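Local coordinates for hypothetical protein (PDB 2O5H), which is an alpha-beta protein of unknown function from the DUF596 family, found here as an assembly of two chains, at residues H13-Q17 against A54-L58; L20-V24 against I57-L62. One frame throughout, in Å; residues are numbered along the deposited sequence.

Both contacts are made on helix 48-64, and their centres lie about 8 Å apart. Contact 1 sets the C-terminal part of helix 3-16 against residues 54-58; contact 2 sets the first turn of helix 20-30 against residues 57-62, so the two overlap at Ile57 and Leu58. In chain order the helices 3-16 and 20-30 follow one another, helix 34-41 comes next, and helix 48-64 follows later in the chain and packs against both. A probable hydrogen bond between Tyr16 OH and Asp23 OD2, 2.7 Å long, ties the contacts directly together. Ile57 and Leu58 thus pack against both N-terminal helices, and contact 2 also reaches the second subunit through Asp23.

Contact 1: H13-Q17 against A54-L58; sequences HKRYQ and AFFIL
Tyr16 and Ile57 lie at the heart of this helix-to-helix contact, where the last turn of helix 3-16 meets helix 48-64. The evidence for close packing is the set of atoms round the phenol ring. Its CG is anti to the backbone N (chi1 -179°), which carries the ring across to the other helix. Ala54 CB sits off-centre against the ring in a CH-pi contact, 3.7 Å from Tyr16 CD1, and the carbonyl Ala54 O lies over a face, displaced toward the rim. Ile57 comes in obliquely, with its CG2 3.7 Å from Tyr16 CD2; the two side chains run antiparallel alongside each other. At the far end of the ring Tyr16 OH rests 3.6 Å from Leu58 CB, among the carbons of that leucine. The hydroxyl's polar partner is Asp23 OD2 on helix 20-30, while Phe44 meets the ring edge-to-face.

The other side of the contact is more open. His13 is exposed to solvent, yet its imidazole is laid against Ile57: the CD1 methyl stands over a ring face, 3.9 Å from the centroid and 29° off the normal, and the ring atom His13 CD2 is 3.5 Å from Ile57 CD1. Ile57 thus uses mainly separate branches, CG1-CD1 for the histidine and CG2 for the tyrosine. Gln17, also exposed, buries little area here.

No hydrogen bond crosses between residues 13-17 and 54-58. Adhesion therefore rests on apolar and CH-pi contacts, and the buried Tyr16 hydroxyl has its hydrogen-bond partner in a carboxylate from a third helix.

Contact 2: L20-V24 against I57-L62; sequences LEEDV and ILFKEL
Ile57 opens the contact by touching Leu20, its CG2 4.2 Å from Leu20 CD1. The arrangement is a crossed helix pair in the helical part of this alpha-beta protein: the axes of 20-24 and 57-62 approach to 10.3 Å at a signed angle of -65°, with no hydrogen bond between the segments.

One residue on, Leu58 directs CD1 at the first turn of helix 20-30, 3.6 Å from Val24 CG2 and 3.9 Å from Asp23 CB. Its CA also lies near Leu20 CD1. The Asp23 carboxylate serves other partners: OD1 bonds to Tyr30 OH of the second subunit, and OD2 forms a salt bridge with Arg19.

Glu61 contributes its aliphatic part. Crossing Leu20 at about a right angle, it sets CB 4.0 Å from Leu20 CD1; the chain bends at chi2 (70°), and its OE2 forms salt bridges with Arg64 and Arg65. Arg65 also pairs with Glu21, so a shared cation probably offsets the proximity of the two glutamates.

Farther along, Leu62 sets its CD2 methyl 4.1 Å from Val24 CG1.

Contact 1: H13-Q17 against A54-L58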
loop_
_atom_site.group_PDB
_atom_site.type_symbol
_atom_site.label_atom_id
_atom_site.label_comp_id
_atom_site.label_asym_id
_atom_site.label_seq_id
_atom_site.Cartn_x
_atom_site.Cartn_y
_atom_site.Cartn_z
ATOM N N HIS A 13 4.996 -21.581 -1.595
ATOM C CA HIS A 13 3.854 -21.602 -0.726
ATOM C C HIS A 13 4.271 -21.977 0.692
ATOM O O HIS A 13 3.867 -21.335 1.650
ATOM C CB HIS A 13 2.833 -22.609 -1.279
ATOM C CG HIS A 13 1.436 -22.379 -0.801
ATOM N ND1 HIS A 13 0.987 -22.825 0.424
ATOM C CD2 HIS A 13 0.390 -21.739 -1.377
ATOM C CE1 HIS A 13 -0.272 -22.456 0.591
ATOM N NE2 HIS A 13 -0.659 -21.801 -0.492
ATOM N N LYS A 14 5.077 -23.033 0.822
ATOM C CA LYS A 14 5.628 -23.445 2.115
ATOM C C LYS A 14 6.547 -22.411 2.759
ATOM O O LYS A 14 6.452 -22.149 3.972
ATOM C CB LYS A 14 6.344 -24.787 1.966
ATOM C CG LYS A 14 6.526 -25.517 3.274
ATOM C CD LYS A 14 6.685 -27.020 3.066
ATOM C CE LYS A 14 7.417 -27.620 4.265
ATOM N NZ LYS A 14 7.677 -29.086 4.098
ATOM N N ARG A 15 7.440 -21.817 1.970
ATOM C CA ARG A 15 8.348 -20.806 2.493
ATOM C C ARG A 15 7.603 -19.547 2.932
ATOM O O ARG A 15 7.986 -18.942 3.914
ATOM C CB ARG A 15 9.447 -20.470 1.489
ATOM C CG ARG A 15 10.344 -21.667 1.192
ATOM C CD ARG A 15 11.557 -21.291 0.350
ATOM N NE ARG A 15 11.229 -21.273 -1.075
ATOM C CZ ARG A 15 11.164 -20.163 -1.807
ATOM N NH1 ARG A 15 11.430 -19.012 -1.234
ATOM N NH2 ARG A 15 10.854 -20.209 -3.101
ATOM N N TYR A 16 6.536 -19.174 2.230
ATOM C CA TYR A 16 5.794 -17.949 2.593
ATOM C C TYR A 16 5.045 -18.105 3.929
ATOM O O TYR A 16 4.870 -17.142 4.696
ATOM C CB TYR A 16 4.878 -17.431 1.444
ATOM C CG TYR A 16 4.150 -16.156 1.867
ATOM C CD1 TYR A 16 4.818 -14.922 1.891
ATOM C CD2 TYR A 16 2.828 -16.204 2.312
ATOM C CE1 TYR A 16 4.185 -13.779 2.315
ATOM C CE2 TYR A 16 2.177 -15.071 2.771
ATOM C CZ TYR A 16 2.855 -13.855 2.775
ATOM O OH TYR A 16 2.183 -12.741 3.220
ATOM N N GLN A 17 4.677 -19.346 4.255
ATOM C CA GLN A 17 3.949 -19.664 5.484
ATOM C C GLN A 17 4.534 -19.074 6.755
ATOM O O GLN A 17 3.788 -18.692 7.651
ATOM C CB GLN A 17 3.778 -21.179 5.622
ATOM C CG GLN A 17 2.357 -21.601 6.026
ATOM C CD GLN A 17 1.263 -21.036 5.097
ATOM O OE1 GLN A 17 1.507 -20.734 3.915
ATOM N NE2 GLN A 17 0.050 -20.906 5.635
ATOM N N ALA A 54 3.096 -15.222 -3.293
ATOM C CA ALA A 54 2.991 -14.659 -1.947
ATOM C C ALA A 54 1.775 -13.735 -1.840
ATOM O O ALA A 54 0.956 -13.837 -0.876
ATOM C CB ALA A 54 4.247 -13.896 -1.626
ATOM N N PHE A 55 1.640 -12.846 -2.821
ATOM C CA PHE A 55 0.485 -11.995 -2.840
ATOM C C PHE A 55 -0.825 -12.788 -2.730
ATOM O O PHE A 55 -1.681 -12.453 -1.914
ATOM C CB PHE A 55 0.481 -11.072 -4.065
ATOM C CG PHE A 55 -0.807 -10.283 -4.211
ATOM C CD1 PHE A 55 -0.931 -9.015 -3.634
ATOM C CD2 PHE A 55 -1.895 -10.816 -4.939
ATOM C CE1 PHE A 55 -2.110 -8.272 -3.775
ATOM C CE2 PHE A 55 -3.079 -10.090 -5.067
ATOM C CZ PHE A 55 -3.186 -8.829 -4.488
ATOM N N PHE A 56 -0.995 -13.819 -3.553
ATOM C CA PHE A 56 -2.243 -14.579 -3.556
ATOM C C PHE A 56 -2.466 -15.378 -2.290
ATOM O O PHE A 56 -3.612 -15.593 -1.897
ATOM C CB PHE A 56 -2.366 -15.451 -4.832
ATOM C CG PHE A 56 -2.760 -14.653 -6.037
ATOM C CD1 PHE A 56 -4.001 -13.983 -6.057
ATOM C CD2 PHE A 56 -1.891 -14.487 -7.105
ATOM C CE1 PHE A 56 -4.366 -13.207 -7.145
ATOM C CE2 PHE A 56 -2.283 -13.682 -8.244
ATOM C CZ PHE A 56 -3.511 -13.070 -8.254
ATOM N N ILE A 57 -1.397 -15.822 -1.626
ATOM C CA ILE A 57 -1.590 -16.541 -0.353
ATOM C C ILE A 57 -2.137 -15.556 0.697
ATOM O O ILE A 57 -3.041 -15.876 1.464
ATOM C CB ILE A 57 -0.285 -17.177 0.181
ATOM C CG1 ILE A 57 0.179 -18.292 -0.761
ATOM C CG2 ILE A 57 -0.469 -17.747 1.639
ATOM C CD1 ILE A 57 1.649 -18.609 -0.613
ATOM N N LEU A 58 -1.585 -14.345 0.709
ATOM C CA LEU A 58 -1.962 -13.364 1.708
ATOM C C LEU A 58 -3.399 -12.905 1.428
ATOM O O LEU A 58 -4.231 -12.859 2.324
ATOM C CB LEU A 58 -0.994 -12.167 1.674
ATOM C CG LEU A 58 -1.299 -10.920 2.559
ATOM C CD1 LEU A 58 -1.372 -11.291 4.079
ATOM C CD2 LEU A 58 -0.217 -9.880 2.294
#

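Contact 2: L20-V24 against I57-L62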
loop_
_atom_site.group_PDB
_atom_site.type_symbol
_atom_site.label_atom_id
_atom_site.label_comp_id
_atom_site.label_asym_id
_atom_site.label_seq_id
_atom_site.Cartn_x
_atom_site.Cartn_y
_atom_site.Cartn_z
ATOM N N LEU A 20 3.393 -15.359 7.029
ATOM C CA LEU A 20 1.985 -15.087 6.721
ATOM C C LEU A 20 1.282 -14.289 7.832
ATOM O O LEU A 20 0.598 -13.311 7.549
ATOM C CB LEU A 20 1.219 -16.388 6.404
ATOM C CG LEU A 20 -0.312 -16.352 6.247
ATOM C CD1 LEU A 20 -0.773 -15.400 5.140
ATOM C CD2 LEU A 20 -0.892 -17.709 5.950
ATOM N N GLU A 21 1.462 -14.708 9.084
ATOM C CA GLU A 21 0.711 -14.126 10.210
ATOM C C GLU A 21 1.103 -12.687 10.440
ATOM O O GLU A 21 0.253 -11.820 10.658
ATOM C CB GLU A 21 0.893 -14.940 11.491
ATOM C CG GLU A 21 0.163 -16.278 11.475
ATOM C CD GLU A 21 -1.330 -16.125 11.193
ATOM O OE1 GLU A 21 -1.921 -15.120 11.668
ATOM O OE2 GLU A 21 -1.907 -17.016 10.509
ATOM N N GLU A 22 2.405 -12.446 10.375
ATOM C CA GLU A 22 2.950 -11.111 10.499
ATOM C C GLU A 22 2.377 -10.202 9.397
ATOM O O GLU A 22 2.011 -9.030 9.648
ATOM C CB GLU A 22 4.466 -11.205 10.370
ATOM C CG GLU A 22 5.235 -10.172 11.169
ATOM C CD GLU A 22 6.431 -9.635 10.397
ATOM O OE1 GLU A 22 7.267 -10.475 9.958
ATOM O OE2 GLU A 22 6.521 -8.381 10.224
ATOM N N ASP A 23 2.320 -10.710 8.164
ATOM C CA ASP A 23 1.801 -9.921 7.054
ATOM C C ASP A 23 0.290 -9.688 7.200
ATOM O O ASP A 23 -0.203 -8.621 6.901
ATOM C CB ASP A 23 2.120 -10.608 5.699
ATOM C CG ASP A 23 3.608 -10.492 5.306
ATOM O OD1 ASP A 23 4.376 -9.839 6.046
ATOM O OD2 ASP A 23 4.009 -11.060 4.258
ATOM N N VAL A 24 -0.436 -10.718 7.644
ATOM C CA VAL A 24 -1.842 -10.591 8.015
ATOM C C VAL A 24 -2.057 -9.516 9.106
ATOM O O VAL A 24 -2.858 -8.592 8.922
ATOM C CB VAL A 24 -2.484 -11.978 8.390
ATOM C CG1 VAL A 24 -3.849 -11.800 9.062
ATOM C CG2 VAL A 24 -2.629 -12.838 7.125
ATOM N N ILE A 57 -1.397 -15.822 -1.626
ATOM C CA ILE A 57 -1.590 -16.541 -0.353
ATOM C C ILE A 57 -2.137 -15.556 0.697
ATOM O O ILE A 57 -3.041 -15.876 1.464
ATOM C CB ILE A 57 -0.285 -17.177 0.181
ATOM C CG1 ILE A 57 0.179 -18.292 -0.761
ATOM C CG2 ILE A 57 -0.469 -17.747 1.639
ATOM C CD1 ILE A 57 1.649 -18.609 -0.613
ATOM N N LEU A 58 -1.585 -14.345 0.709
ATOM C CA LEU A 58 -1.962 -13.364 1.708
ATOM C C LEU A 58 -3.399 -12.905 1.428
ATOM O O LEU A 58 -4.231 -12.859 2.324
ATOM C CB LEU A 58 -0.994 -12.167 1.674
ATOM C CG LEU A 58 -1.299 -10.920 2.559
ATOM C CD1 LEU A 58 -1.372 -11.291 4.079
ATOM C CD2 LEU A 58 -0.217 -9.880 2.294
ATOM N N PHE A 59 -3.636 -12.537 0.178
ATOM C CA PHE A 59 -4.948 -12.145 -0.352
ATOM C C PHE A 59 -6.005 -13.177 0.043
ATOM O O PHE A 59 -7.034 -12.827 0.633
ATOM C CB PHE A 59 -4.741 -12.049 -1.857
ATOM C CG PHE A 59 -5.947 -11.776 -2.694
ATOM C CD1 PHE A 59 -6.386 -10.473 -2.900
ATOM C CD2 PHE A 59 -6.551 -12.828 -3.412
ATOM C CE1 PHE A 59 -7.474 -10.216 -3.778
ATOM C CE2 PHE A 59 -7.624 -12.595 -4.283
ATOM C CZ PHE A 59 -8.079 -11.283 -4.470
ATOM N N LYS A 60 -5.771 -14.448 -0.286
ATOM C CA LYS A 60 -6.740 -15.483 0.037
ATOM C C LYS A 60 -6.925 -15.659 1.537
ATOM O O LYS A 60 -8.038 -15.890 2.000
ATOM C CB LYS A 60 -6.390 -16.843 -0.583
ATOM C CG LYS A 60 -6.540 -16.876 -2.097
ATOM C CD LYS A 60 -6.909 -18.245 -2.608
ATOM C CE LYS A 60 -5.898 -19.342 -2.226
ATOM N NZ LYS A 60 -4.524 -19.063 -2.712
ATOM N N GLU A 61 -5.859 -15.546 2.317
ATOM C CA GLU A 61 -6.049 -15.741 3.771
ATOM C C GLU A 61 -6.892 -14.613 4.413
ATOM O O GLU A 61 -7.736 -14.856 5.301
ATOM C CB GLU A 61 -4.705 -15.874 4.467
ATOM C CG GLU A 61 -4.783 -16.262 5.915
ATOM C CD GLU A 61 -5.251 -17.710 6.127
ATOM O OE1 GLU A 61 -5.505 -18.453 5.148
ATOM O OE2 GLU A 61 -5.352 -18.109 7.309
ATOM N N LEU A 62 -6.691 -13.390 3.942
ATOM C CA LEU A 62 -7.481 -12.284 4.428
ATOM C C LEU A 62 -8.943 -12.443 4.035
ATOM O O LEU A 62 -9.830 -12.183 4.863
ATOM C CB LEU A 62 -6.921 -10.958 3.917
ATOM C CG LEU A 62 -5.527 -10.609 4.433
ATOM C CD1 LEU A 62 -4.914 -9.543 3.491
ATOM C CD2 LEU A 62 -5.610 -10.071 5.834
#